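Local coordinates for protein FAD-binding oxidoreductase (Gulosibacter chungangensis, PDB 7PBG) that oxidises 4-ethylphenol, probably by dehydrogenating it to 4-vinylphenol, using a covalently bound FAD, at residues G168-A173 with T323-R328; E241-A246 with W329-Y334. All blocks are in the same frame, centred on the assembly; numbering follows the deposited sequence.

Contact 1: G168-A173 with T323-R328; sequences GYTPYA and TCYGPR. With FAD (flavin-adenine dinucleotide), chain C.
Pro171 lies over one face of the Tyr325 ring, and this CH-pi contact carries most of the packing between the 168-173 loop and the strand end at 323-328. Pro171 CD stands 3.8 Å from the ring centroid of Tyr325, 26° off the normal and displaced toward the hydroxyl end, Tyr325 CZ being nearest at 3.4 Å. Pro171 CG meets Tyr325 CE2 at 3.8 Å on the same face. On the opposite face rests the methyl CG2 of Thr323, two residues back on the same strand, which leaves the ring clasped between a proline and a threonine methyl. With CG anti to its own carbonyl carbon (chi1 -53°), Tyr325 sends its hydroxyl toward Thr170, where Tyr325 OH passes Thr170 CA at 3.7 Å without bonding; that hydroxyl is instead hydrogen-bonded to the backbone O of Asn375.

The proline is held in place by the turn it belongs to. Residues 170 to 173 form a type I beta turn, and Thr170 OG1 accepts from Tyr172 N at 3.0 Å, an ST turn, while also bonding Asp149. Just before the turn, Tyr169 reaches the flavin: its OH donates to FAD O4 over 2.6 Å, with O4 in the plane of the ring at its edge. A loop of the FAD-binding domain is thereby tied to the cofactor at one residue and braced against the neighbouring sheet two residues later.

Met236 of strand 226-237 and Ala274 touch both Pro171 and Tyr325, and Met242 of strand 241-249 also packs on Tyr325, placing the contact between the loop following helix 158-163 and the end of strand 318-326.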
ATOM      1  N   GLY A 168     -13.725  -6.421   0.188  1.00 18.86           N
ATOM      2  CA  GLY A 168     -14.808  -6.958  -0.630  1.00 18.23           C
ATOM      3  C   GLY A 168     -14.344  -8.187  -1.350  1.00 20.11           C
ATOM      4  O   GLY A 168     -13.522  -8.915  -0.809  1.00 19.42           O
ATOM      5  N   TYR A 169     -14.800  -8.385  -2.580  1.00 19.21           N
ATOM      6  CA  TYR A 169     -14.717  -9.722  -3.210  1.00 20.43           C
ATOM      7  C   TYR A 169     -14.346  -9.614  -4.680  1.00 19.22           C
ATOM      8  O   TYR A 169     -14.354 -10.692  -5.323  1.00 21.67           O
ATOM      9  CB  TYR A 169     -16.039 -10.466  -3.011  1.00 18.81           C
ATOM     10  CG  TYR A 169     -16.308 -10.622  -1.550  1.00 19.91           C
ATOM     11  CD1 TYR A 169     -15.610 -11.574  -0.831  1.00 20.14           C
ATOM     12  CD2 TYR A 169     -17.020  -9.676  -0.861  1.00 21.25           C
ATOM     13  CE1 TYR A 169     -15.707 -11.644   0.550  1.00 24.32           C
ATOM     14  CE2 TYR A 169     -17.093  -9.707   0.513  1.00 23.80           C
ATOM     15  CZ  TYR A 169     -16.461 -10.716   1.217  1.00 23.74           C
ATOM     16  OH  TYR A 169     -16.513 -10.783   2.590  1.00 25.26           O
ATOM     17  N   THR A 170     -14.149  -8.400  -5.220  1.00 17.05           N
ATOM     18  CA  THR A 170     -13.724  -8.298  -6.641  1.00 16.61           C
ATOM     19  C   THR A 170     -12.204  -8.368  -6.711  1.00 15.89           C
ATOM     20  O   THR A 170     -11.522  -8.481  -5.698  1.00 15.59           O
ATOM     21  CB  THR A 170     -14.326  -7.108  -7.369  1.00 15.84           C
ATOM     22  OG1 THR A 170     -13.525  -5.947  -7.136  1.00 17.45           O
ATOM     23  CG2 THR A 170     -15.773  -6.852  -7.008  1.00 17.19           C
ATOM     24  N   PRO A 171     -11.570  -8.228  -7.896  1.00 16.08           N
ATOM     25  CA  PRO A 171     -10.108  -8.094  -7.903  1.00 17.87           C
ATOM     26  C   PRO A 171      -9.656  -6.863  -7.092  1.00 17.55           C
ATOM     27  O   PRO A 171      -8.533  -6.861  -6.624  1.00 18.90           O
ATOM     28  CB  PRO A 171      -9.780  -7.911  -9.380  1.00 17.58           C
ATOM     29  CG  PRO A 171     -10.886  -8.655 -10.067  1.00 17.60           C
ATOM     30  CD  PRO A 171     -12.125  -8.302  -9.254  1.00 17.28           C
ATOM     31  N   TYR A 172     -10.523  -5.858  -6.950  1.00 16.20           N
ATOM     32  CA  TYR A 172     -10.267  -4.648  -6.099  1.00 16.52           C
ATOM     33  C   TYR A 172     -10.705  -4.884  -4.647  1.00 16.80           C
ATOM     34  O   TYR A 172     -10.996  -3.884  -3.957  1.00 16.98           O
ATOM     35  CB  TYR A 172     -10.929  -3.397  -6.707  1.00 17.12           C
ATOM     36  CG  TYR A 172     -10.129  -2.720  -7.788  1.00 15.71           C
ATOM     37  CD1 TYR A 172      -9.506  -3.441  -8.805  1.00 17.42           C
ATOM     38  CD2 TYR A 172      -9.967  -1.354  -7.796  1.00 16.81           C
ATOM     39  CE1 TYR A 172      -8.774  -2.802  -9.793  1.00 18.27           C
ATOM     40  CE2 TYR A 172      -9.222  -0.704  -8.768  1.00 16.98           C
ATOM     41  CZ  TYR A 172      -8.661  -1.429  -9.795  1.00 17.83           C
ATOM     42  OH  TYR A 172      -7.948  -0.745 -10.734  1.00 17.97           O
ATOM     43  N   ALA A 173     -10.635  -6.114  -4.129  1.00 17.02           N
ATOM     44  CA  ALA A 173     -11.152  -6.479  -2.784  1.00 16.92           C
ATOM     45  C   ALA A 173     -10.426  -5.703  -1.685  1.00 18.66           C
ATOM     46  O   ALA A 173     -11.006  -5.531  -0.595  1.00 18.37           O
ATOM     47  CB  ALA A 173     -11.046  -7.976  -2.587  1.00 20.07           C
ATOM     48  N   THR A 323     -15.401 -15.650  -9.219  1.00 18.53           N
ATOM     49  CA  THR A 323     -15.794 -14.946 -10.458  1.00 18.07           C
ATOM     50  C   THR A 323     -14.576 -14.757 -11.360  1.00 19.79           C
ATOM     51  O   THR A 323     -13.449 -14.544 -10.894  1.00 18.96           O
ATOM     52  CB  THR A 323     -16.497 -13.626 -10.131  1.00 18.37           C
ATOM     53  OG1 THR A 323     -17.582 -13.868  -9.247  1.00 18.09           O
ATOM     54  CG2 THR A 323     -16.957 -12.910 -11.388  1.00 19.47           C
ATOM     55  N   CYS A 324     -14.798 -14.937 -12.650  1.00 18.94           N
ATOM     56  CA  CYS A 324     -13.833 -14.674 -13.725  1.00 17.92           C
ATOM     57  C   CYS A 324     -14.289 -13.424 -14.484  1.00 17.35           C
ATOM     58  O   CYS A 324     -15.537 -13.136 -14.623  1.00 21.17           O
ATOM     59  CB  CYS A 324     -13.745 -15.886 -14.633  1.00 21.01           C
ATOM     60  SG  CYS A 324     -12.829 -17.233 -13.840  1.00 22.80           S
ATOM     61  N   TYR A 325     -13.305 -12.664 -14.915  1.00 17.68           N
ATOM     62  CA  TYR A 325     -13.481 -11.310 -15.509  1.00 18.26           C
ATOM     63  C   TYR A 325     -12.738 -11.244 -16.827  1.00 17.44           C
ATOM     64  O   TYR A 325     -11.550 -11.615 -16.858  1.00 19.51           O
ATOM     65  CB  TYR A 325     -12.919 -10.221 -14.594  1.00 19.23           C
ATOM     66  CG  TYR A 325     -13.444 -10.281 -13.184  1.00 19.30           C
ATOM     67  CD1 TYR A 325     -14.473  -9.454 -12.771  1.00 19.95           C
ATOM     68  CD2 TYR A 325     -12.970 -11.212 -12.277  1.00 18.24           C
ATOM     69  CE1 TYR A 325     -14.976  -9.490 -11.480  1.00 18.66           C
ATOM     70  CE2 TYR A 325     -13.495 -11.287 -11.001  1.00 18.45           C
ATOM     71  CZ  TYR A 325     -14.479 -10.398 -10.575  1.00 18.38           C
ATOM     72  OH  TYR A 325     -14.991 -10.495  -9.294  1.00 18.85           O
ATOM     73  N   GLY A 326     -13.376 -10.702 -17.856  1.00 19.30           N
ATOM     74  CA  GLY A 326     -12.658 -10.332 -19.086  1.00 21.68           C
ATOM     75  C   GLY A 326     -13.494 -10.658 -20.301  1.00 19.41           C
ATOM     76  O   GLY A 326     -14.672 -10.945 -20.175  1.00 21.26           O
ATOM     77  N   PRO A 327     -12.854 -10.685 -21.478  1.00 20.43           N
ATOM     78  CA  PRO A 327     -13.526 -11.190 -22.658  1.00 19.60           C
ATOM     79  C   PRO A 327     -13.805 -12.679 -22.467  1.00 21.27           C
ATOM     80  O   PRO A 327     -13.063 -13.373 -21.751  1.00 20.21           O
ATOM     81  CB  PRO A 327     -12.520 -10.956 -23.783  1.00 21.67           C
ATOM     82  CG  PRO A 327     -11.184 -10.891 -23.113  1.00 21.94           C
ATOM     83  CD  PRO A 327     -11.411 -10.467 -21.664  1.00 20.29           C
ATOM     84  N   ARG A 328     -14.818 -13.175 -23.160  1.00 20.08           N
ATOM     85  CA  ARG A 328     -15.250 -14.579 -23.022  1.00 21.22           C
ATOM     86  C   ARG A 328     -14.111 -15.559 -23.330  1.00 19.19           C
ATOM     87  O   ARG A 328     -14.062 -16.615 -22.663  1.00 20.81           O
ATOM     88  CB  ARG A 328     -16.487 -14.867 -23.862  1.00 21.47           C
ATOM     89  CG  ARG A 328     -17.235 -16.119 -23.438  1.00 23.18           C
ATOM     90  CD  ARG A 328     -17.728 -16.115 -22.005  1.00 24.07           C
ATOM     91  NE  ARG A 328     -18.326 -17.390 -21.632  1.00 24.86           N
ATOM     92  CZ  ARG A 328     -19.520 -17.573 -21.038  1.00 26.72           C
ATOM     93  NH1 ARG A 328     -20.273 -16.545 -20.647  1.00 24.03           N
ATOM     94  NH2 ARG A 328     -19.910 -18.818 -20.784  1.00 24.93           N
TER
HETATM   95  PA  FAD C 601     -17.701   2.991  10.185  1.00 17.83           P
HETATM   96  O1A FAD C 601     -18.400   2.354  11.343  1.00 19.12           O
HETATM   97  O2A FAD C 601     -18.166   4.349   9.720  1.00 18.25           O
HETATM   98  O5B FAD C 601     -16.178   3.104  10.545  1.00 16.85           O
HETATM   99  C5B FAD C 601     -15.467   2.031  11.146  1.00 16.90           C
HETATM  100  C4B FAD C 601     -14.341   2.626  11.956  1.00 18.48           C
HETATM  101  O4B FAD C 601     -13.392   3.314  11.090  1.00 18.57           O
HETATM  102  C3B FAD C 601     -14.742   3.695  12.986  1.00 18.55           C
HETATM  103  O3B FAD C 601     -15.207   3.102  14.196  1.00 20.59           O
HETATM  104  C2B FAD C 601     -13.464   4.540  13.100  1.00 17.53           C
HETATM  105  O2B FAD C 601     -12.554   3.895  13.971  1.00 19.38           O
HETATM  106  C1B FAD C 601     -12.976   4.546  11.655  1.00 18.00           C
HETATM  107  N9A FAD C 601     -13.500   5.616  10.847  1.00 19.11           N
HETATM  108  C8A FAD C 601     -14.539   5.525   9.976  1.00 18.78           C
HETATM  109  N7A FAD C 601     -14.772   6.651   9.369  1.00 19.27           N
HETATM  110  C5A FAD C 601     -13.881   7.546   9.912  1.00 17.77           C
HETATM  111  C6A FAD C 601     -13.613   8.889   9.633  1.00 18.35           C
HETATM  112  N6A FAD C 601     -14.327   9.614   8.762  1.00 18.32           N
HETATM  113  N1A FAD C 601     -12.633   9.482  10.353  1.00 20.84           N
HETATM  114  C2A FAD C 601     -11.922   8.732  11.234  1.00 20.42           C
HETATM  115  N3A FAD C 601     -12.066   7.451  11.549  1.00 20.79           N
HETATM  116  C4A FAD C 601     -13.080   6.911  10.841  1.00 18.14           C
HETATM  117  N1  FAD C 601     -16.540  -6.093   6.733  1.00 17.95           N
HETATM  118  C2  FAD C 601     -15.775  -6.160   5.657  1.00 15.61           C
HETATM  119  O2  FAD C 601     -14.786  -5.395   5.519  1.00 16.24           O
HETATM  120  N3  FAD C 601     -16.072  -6.982   4.633  1.00 17.11           N
HETATM  121  C4  FAD C 601     -17.118  -7.859   4.672  1.00 19.16           C
HETATM  122  O4  FAD C 601     -17.388  -8.544   3.666  1.00 23.78           O
HETATM  123  C4X FAD C 601     -17.919  -7.860   5.798  1.00 20.22           C
HETATM  124  N5  FAD C 601     -18.909  -8.711   5.841  1.00 21.11           N
HETATM  125  C5X FAD C 601     -19.695  -8.681   6.967  1.00 19.81           C
HETATM  126  C6  FAD C 601     -20.780  -9.567   7.027  1.00 20.38           C
HETATM  127  C7  FAD C 601     -21.659  -9.570   8.093  1.00 19.88           C
HETATM  128  C7M FAD C 601     -22.825 -10.536   8.101  1.00 20.17           C
HETATM  129  C8  FAD C 601     -21.453  -8.642   9.136  1.00 19.02           C
HETATM  130  C8M FAD C 601     -22.379  -8.607  10.314  1.00 21.45           C
HETATM  131  C9  FAD C 601     -20.369  -7.788   9.105  1.00 19.25           C
HETATM  132  C9A FAD C 601     -19.472  -7.767   8.021  1.00 17.27           C
HETATM  133  N10 FAD C 601     -18.405  -6.878   7.930  1.00 19.66           N
HETATM  134  C10 FAD C 601     -17.596  -6.888   6.803  1.00 18.36           C
HETATM  135  C1' FAD C 601     -18.158  -5.835   8.959  1.00 17.57           C
HETATM  136  C2' FAD C 601     -18.887  -4.512   8.674  1.00 19.28           C
HETATM  137  O2' FAD C 601     -20.266  -4.753   8.230  1.00 21.73           O
HETATM  138  C3' FAD C 601     -18.251  -3.633   7.577  1.00 18.67           C
HETATM  139  O3' FAD C 601     -16.853  -3.607   7.726  1.00 18.55           O
HETATM  140  C4' FAD C 601     -18.761  -2.188   7.507  1.00 18.94           C
HETATM  141  O4' FAD C 601     -18.550  -1.656   6.190  1.00 22.16           O
HETATM  142  C5' FAD C 601     -18.080  -1.320   8.531  1.00 16.78           C
HETATM  143  O5' FAD C 601     -18.935  -0.263   8.987  1.00 19.89           O
HETATM  144  P   FAD C 601     -18.930   1.173   8.290  1.00 19.61           P
HETATM  145  O1P FAD C 601     -20.217   1.862   8.633  1.00 19.52           O
HETATM  146  O2P FAD C 601     -18.613   0.941   6.847  1.00 19.17           O
HETATM  147  O3P FAD C 601     -17.703   1.937   8.973  1.00 18.08           O

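Contact 2: E241-A246 with W329-Y334; sequences EMLSFA and WQIDKY
Ile331 reaches from the helix to the strand at Glu241 and Leu243, and its side chain can be followed branch by branch. CB stands on the turn of helix facing the sheet. From it the methyl CG2, anti to the backbone N, meets Leu243 CD2 at 3.8 Å and lies almost as near Leu243 CB. The other branch, CG1, is anti to the carbonyl carbon (chi1 -68°) and extends to CD1, where Ile331 CD1 touches both the backbone O of Glu241 (3.5 Å) and its CB (3.6 Å). The two branches thus straddle residues two apart on the strand, whose side chains both point toward the helix. Cutting Ile331 back to an alanine removes both branches and would probably open a gap beside Leu243 CD2 and uncover Glu241 CB.

The side chains meet through carbon atoms alone; the carboxylate of Glu241 turns to Arg328, which also bridges Asp332, so one guanidinium joins acids from strand and helix. Within the helix, Gln330 NE2 donates to Tyr334 OH at 3.2 Å, the hydroxyl lying in the amide plane of Gln330.

The axes of segments 241-246 and 329-334 approach to 9.1 Å and run 20° from parallel. Helix 328-342, which follows strand 318-326 in the chain, packs over that strand and its neighbour 241-249, while Trp329 forms a cation-pi contact with Lys333 of the second subunit and packs on its Trp329.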
ATOM      1  N   GLU A 241     -17.005  -8.978 -19.863  1.00 22.28           N
ATOM      2  CA  GLU A 241     -17.913  -9.993 -19.297  1.00 22.32           C
ATOM      3  C   GLU A 241     -17.434 -10.412 -17.924  1.00 19.51           C
ATOM      4  O   GLU A 241     -16.240 -10.241 -17.651  1.00 19.12           O
ATOM      5  CB  GLU A 241     -17.936 -11.205 -20.233  1.00 25.09           C
ATOM      6  CG  GLU A 241     -19.159 -12.035 -20.114  1.00 31.22           C
ATOM      7  CD  GLU A 241     -19.530 -12.834 -21.361  1.00 29.12           C
ATOM      8  OE1 GLU A 241     -19.042 -12.566 -22.474  1.00 31.77           O
ATOM      9  OE2 GLU A 241     -20.331 -13.695 -21.195  1.00 37.26           O
ATOM     10  N   MET A 242     -18.339 -10.964 -17.125  1.00 19.05           N
ATOM     11  CA  MET A 242     -18.019 -11.545 -15.819  1.00 19.55           C
ATOM     12  C   MET A 242     -18.886 -12.788 -15.647  1.00 21.38           C
ATOM     13  O   MET A 242     -20.081 -12.760 -16.027  1.00 21.30           O
ATOM     14  CB  MET A 242     -18.286 -10.534 -14.711  1.00 20.58           C
ATOM     15  CG  MET A 242     -17.445  -9.331 -14.855  1.00 21.47           C
ATOM     16  SD  MET A 242     -17.602  -8.084 -13.562  1.00 21.85           S
ATOM     17  CE  MET A 242     -19.008  -7.189 -14.213  1.00 19.61           C
ATOM     18  N   LEU A 243     -18.315 -13.842 -15.116  1.00 18.92           N
ATOM     19  CA  LEU A 243     -19.017 -15.129 -14.904  1.00 19.04           C
ATOM     20  C   LEU A 243     -18.618 -15.715 -13.564  1.00 18.48           C
ATOM     21  O   LEU A 243     -17.366 -15.834 -13.304  1.00 20.37           O
ATOM     22  CB  LEU A 243     -18.678 -16.068 -16.051  1.00 20.30           C
ATOM     23  CG  LEU A 243     -19.364 -17.422 -16.017  1.00 19.32           C
ATOM     24  CD1 LEU A 243     -20.841 -17.292 -16.319  1.00 20.79           C
ATOM     25  CD2 LEU A 243     -18.716 -18.348 -17.029  1.00 19.43           C
ATOM     26  N   SER A 244     -19.610 -15.980 -12.740  1.00 18.00           N
ATOM     27  CA  SER A 244     -19.409 -16.495 -11.373  1.00 20.24           C
ATOM     28  C   SER A 244     -19.636 -17.989 -11.304  1.00 19.92           C
ATOM     29  O   SER A 244     -20.288 -18.600 -12.173  1.00 20.78           O
ATOM     30  CB  SER A 244     -20.267 -15.798 -10.374  1.00 19.31           C
ATOM     31  OG  SER A 244     -19.945 -14.453 -10.302  1.00 19.22           O
ATOM     32  N   PHE A 245     -19.091 -18.588 -10.261  1.00 18.86           N
ATOM     33  CA  PHE A 245     -19.205 -20.025 -10.052  1.00 19.14           C
ATOM     34  C   PHE A 245     -19.357 -20.341  -8.571  1.00 18.37           C
ATOM     35  O   PHE A 245     -18.944 -19.565  -7.672  1.00 18.91           O
ATOM     36  CB  PHE A 245     -18.007 -20.712 -10.666  1.00 18.69           C
ATOM     37  CG  PHE A 245     -16.679 -20.236 -10.165  1.00 19.82           C
ATOM     38  CD1 PHE A 245     -16.094 -20.776  -9.034  1.00 18.15           C
ATOM     39  CD2 PHE A 245     -15.985 -19.273 -10.865  1.00 19.01           C
ATOM     40  CE1 PHE A 245     -14.840 -20.337  -8.642  1.00 19.37           C
ATOM     41  CE2 PHE A 245     -14.735 -18.833 -10.463  1.00 19.68           C
ATOM     42  CZ  PHE A 245     -14.163 -19.383  -9.349  1.00 19.02           C
ATOM     43  N   ALA A 246     -19.950 -21.503  -8.352  1.00 17.99           N
ATOM     44  CA  ALA A 246     -20.106 -22.125  -7.027  1.00 19.18           C
ATOM     45  C   ALA A 246     -19.524 -23.515  -7.155  1.00 19.34           C
ATOM     46  O   ALA A 246     -19.783 -24.207  -8.183  1.00 20.21           O
ATOM     47  CB  ALA A 246     -21.546 -22.164  -6.594  1.00 19.48           C
ATOM     48  N   TRP A 329     -13.219 -15.265 -24.291  1.00 19.82           N
ATOM     49  CA  TRP A 329     -12.108 -16.205 -24.622  1.00 22.30           C
ATOM     50  C   TRP A 329     -11.253 -16.457 -23.398  1.00 21.63           C
ATOM     51  O   TRP A 329     -10.770 -17.586 -23.230  1.00 23.70           O
ATOM     52  CB  TRP A 329     -11.255 -15.764 -25.828  1.00 24.44           C
ATOM     53  CG  TRP A 329     -10.719 -14.368 -25.764  1.00 22.75           C
ATOM     54  CD1 TRP A 329     -11.224 -13.245 -26.360  1.00 22.30           C
ATOM     55  CD2 TRP A 329      -9.504 -13.968 -25.128  1.00 23.45           C
ATOM     56  NE1 TRP A 329     -10.448 -12.160 -26.058  1.00 26.18           N
ATOM     57  CE2 TRP A 329      -9.367 -12.577 -25.340  1.00 22.79           C
ATOM     58  CE3 TRP A 329      -8.504 -14.647 -24.424  1.00 24.14           C
ATOM     59  CZ2 TRP A 329      -8.324 -11.850 -24.784  1.00 23.40           C
ATOM     60  CZ3 TRP A 329      -7.458 -13.920 -23.914  1.00 24.60           C
ATOM     61  CH2 TRP A 329      -7.378 -12.549 -24.088  1.00 23.37           C
ATOM     62  N   GLN A 330     -11.062 -15.431 -22.582  1.00 19.99           N
ATOM     63  CA  GLN A 330     -10.244 -15.522 -21.357  1.00 20.49           C
ATOM     64  C   GLN A 330     -11.045 -16.214 -20.245  1.00 19.39           C
ATOM     65  O   GLN A 330     -10.530 -17.148 -19.591  1.00 17.75           O
ATOM     66  CB  GLN A 330      -9.861 -14.111 -20.915  1.00 20.30           C
ATOM     67  CG  GLN A 330      -9.028 -14.121 -19.641  1.00 21.45           C
ATOM     68  CD  GLN A 330      -8.602 -12.728 -19.249  1.00 21.61           C
ATOM     69  OE1 GLN A 330      -9.265 -11.738 -19.556  1.00 24.99           O
ATOM     70  NE2 GLN A 330      -7.462 -12.661 -18.588  1.00 25.68           N
ATOM     71  N   ILE A 331     -12.272 -15.766 -20.009  1.00 18.37           N
ATOM     72  CA  ILE A 331     -13.154 -16.428 -19.002  1.00 18.87           C
ATOM     73  C   ILE A 331     -13.231 -17.920 -19.264  1.00 18.97           C
ATOM     74  O   ILE A 331     -13.096 -18.703 -18.309  1.00 20.37           O
ATOM     75  CB  ILE A 331     -14.553 -15.780 -18.967  1.00 19.70           C
ATOM     76  CG1 ILE A 331     -14.484 -14.359 -18.412  1.00 20.14           C
ATOM     77  CG2 ILE A 331     -15.504 -16.688 -18.202  1.00 19.44           C
ATOM     78  CD1 ILE A 331     -15.778 -13.577 -18.547  1.00 22.50           C
ATOM     79  N   ASP A 332     -13.453 -18.341 -20.498  1.00 18.31           N
ATOM     80  CA  ASP A 332     -13.698 -19.772 -20.751  1.00 19.48           C
ATOM     81  C   ASP A 332     -12.432 -20.574 -20.408  1.00 19.96           C
ATOM     82  O   ASP A 332     -12.589 -21.717 -19.912  1.00 21.16           O
ATOM     83  CB  ASP A 332     -14.099 -19.991 -22.205  1.00 20.72           C
ATOM     84  CG  ASP A 332     -15.522 -19.554 -22.501  1.00 23.54           C
ATOM     85  OD1 ASP A 332     -16.269 -19.182 -21.537  1.00 24.22           O
ATOM     86  OD2 ASP A 332     -15.870 -19.570 -23.685  1.00 25.84           O
ATOM     87  N   LYS A 333     -11.246 -20.032 -20.691  1.00 19.43           N
ATOM     88  CA  LYS A 333      -9.964 -20.701 -20.334  1.00 20.07           C
ATOM     89  C   LYS A 333      -9.843 -20.785 -18.821  1.00 20.69           C
ATOM     90  O   LYS A 333      -9.457 -21.829 -18.314  1.00 20.65           O
ATOM     91  CB  LYS A 333      -8.790 -19.929 -20.907  1.00 23.78           C
ATOM     92  CG  LYS A 333      -8.656 -20.050 -22.414  1.00 25.43           C
ATOM     93  CD  LYS A 333      -7.975 -21.332 -22.807  1.00 29.35           C
ATOM     94  CE  LYS A 333      -7.475 -21.290 -24.230  1.00 33.14           C
ATOM     95  NZ  LYS A 333      -7.173 -22.664 -24.674  1.00 38.88           N
ATOM     96  N   TYR A 334     -10.101 -19.704 -18.111  1.00 19.57           N
ATOM     97  CA  TYR A 334      -9.919 -19.754 -16.646  1.00 18.91           C
ATOM     98  C   TYR A 334     -10.930 -20.706 -16.006  1.00 19.53           C
ATOM     99  O   TYR A 334     -10.567 -21.476 -15.117  1.00 18.50           O
ATOM    100  CB  TYR A 334      -9.957 -18.343 -16.054  1.00 18.22           C
ATOM    101  CG  TYR A 334      -8.807 -17.436 -16.402  1.00 18.96           C
ATOM    102  CD1 TYR A 334      -7.654 -17.880 -17.044  1.00 20.46           C
ATOM    103  CD2 TYR A 334      -8.841 -16.099 -16.022  1.00 20.50           C
ATOM    104  CE1 TYR A 334      -6.620 -17.010 -17.355  1.00 23.35           C
ATOM    105  CE2 TYR A 334      -7.816 -15.221 -16.328  1.00 21.81           C
ATOM    106  CZ  TYR A 334      -6.681 -15.686 -16.970  1.00 22.11           C
ATOM    107  OH  TYR A 334      -5.628 -14.859 -17.257  1.00 22.82           O
TER

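In the fold
The two contacts illustrate how neighbouring strands of one sheet can serve different partners. Contact 1 is the more buried, joining strand 318-326 to a flavin-binding loop, and it relies on an aromatic face and a turn. Contact 2 is only partly buried and lies farther from the chain's centre, where aliphatic packing is flanked by charges. Both reach the second subunit, contact 1 through Tyr172 and contact 2 through its helix. Their centres are 9 Å apart and they are stitched together directly: Cys324 N bonds Leu243 O across the paired strands, and Thr323 OG1 bonds Ser244 OG. Side chains alternate along strand 318-326, so Tyr325 serves the loop while Cys324 packs against helix 328-342.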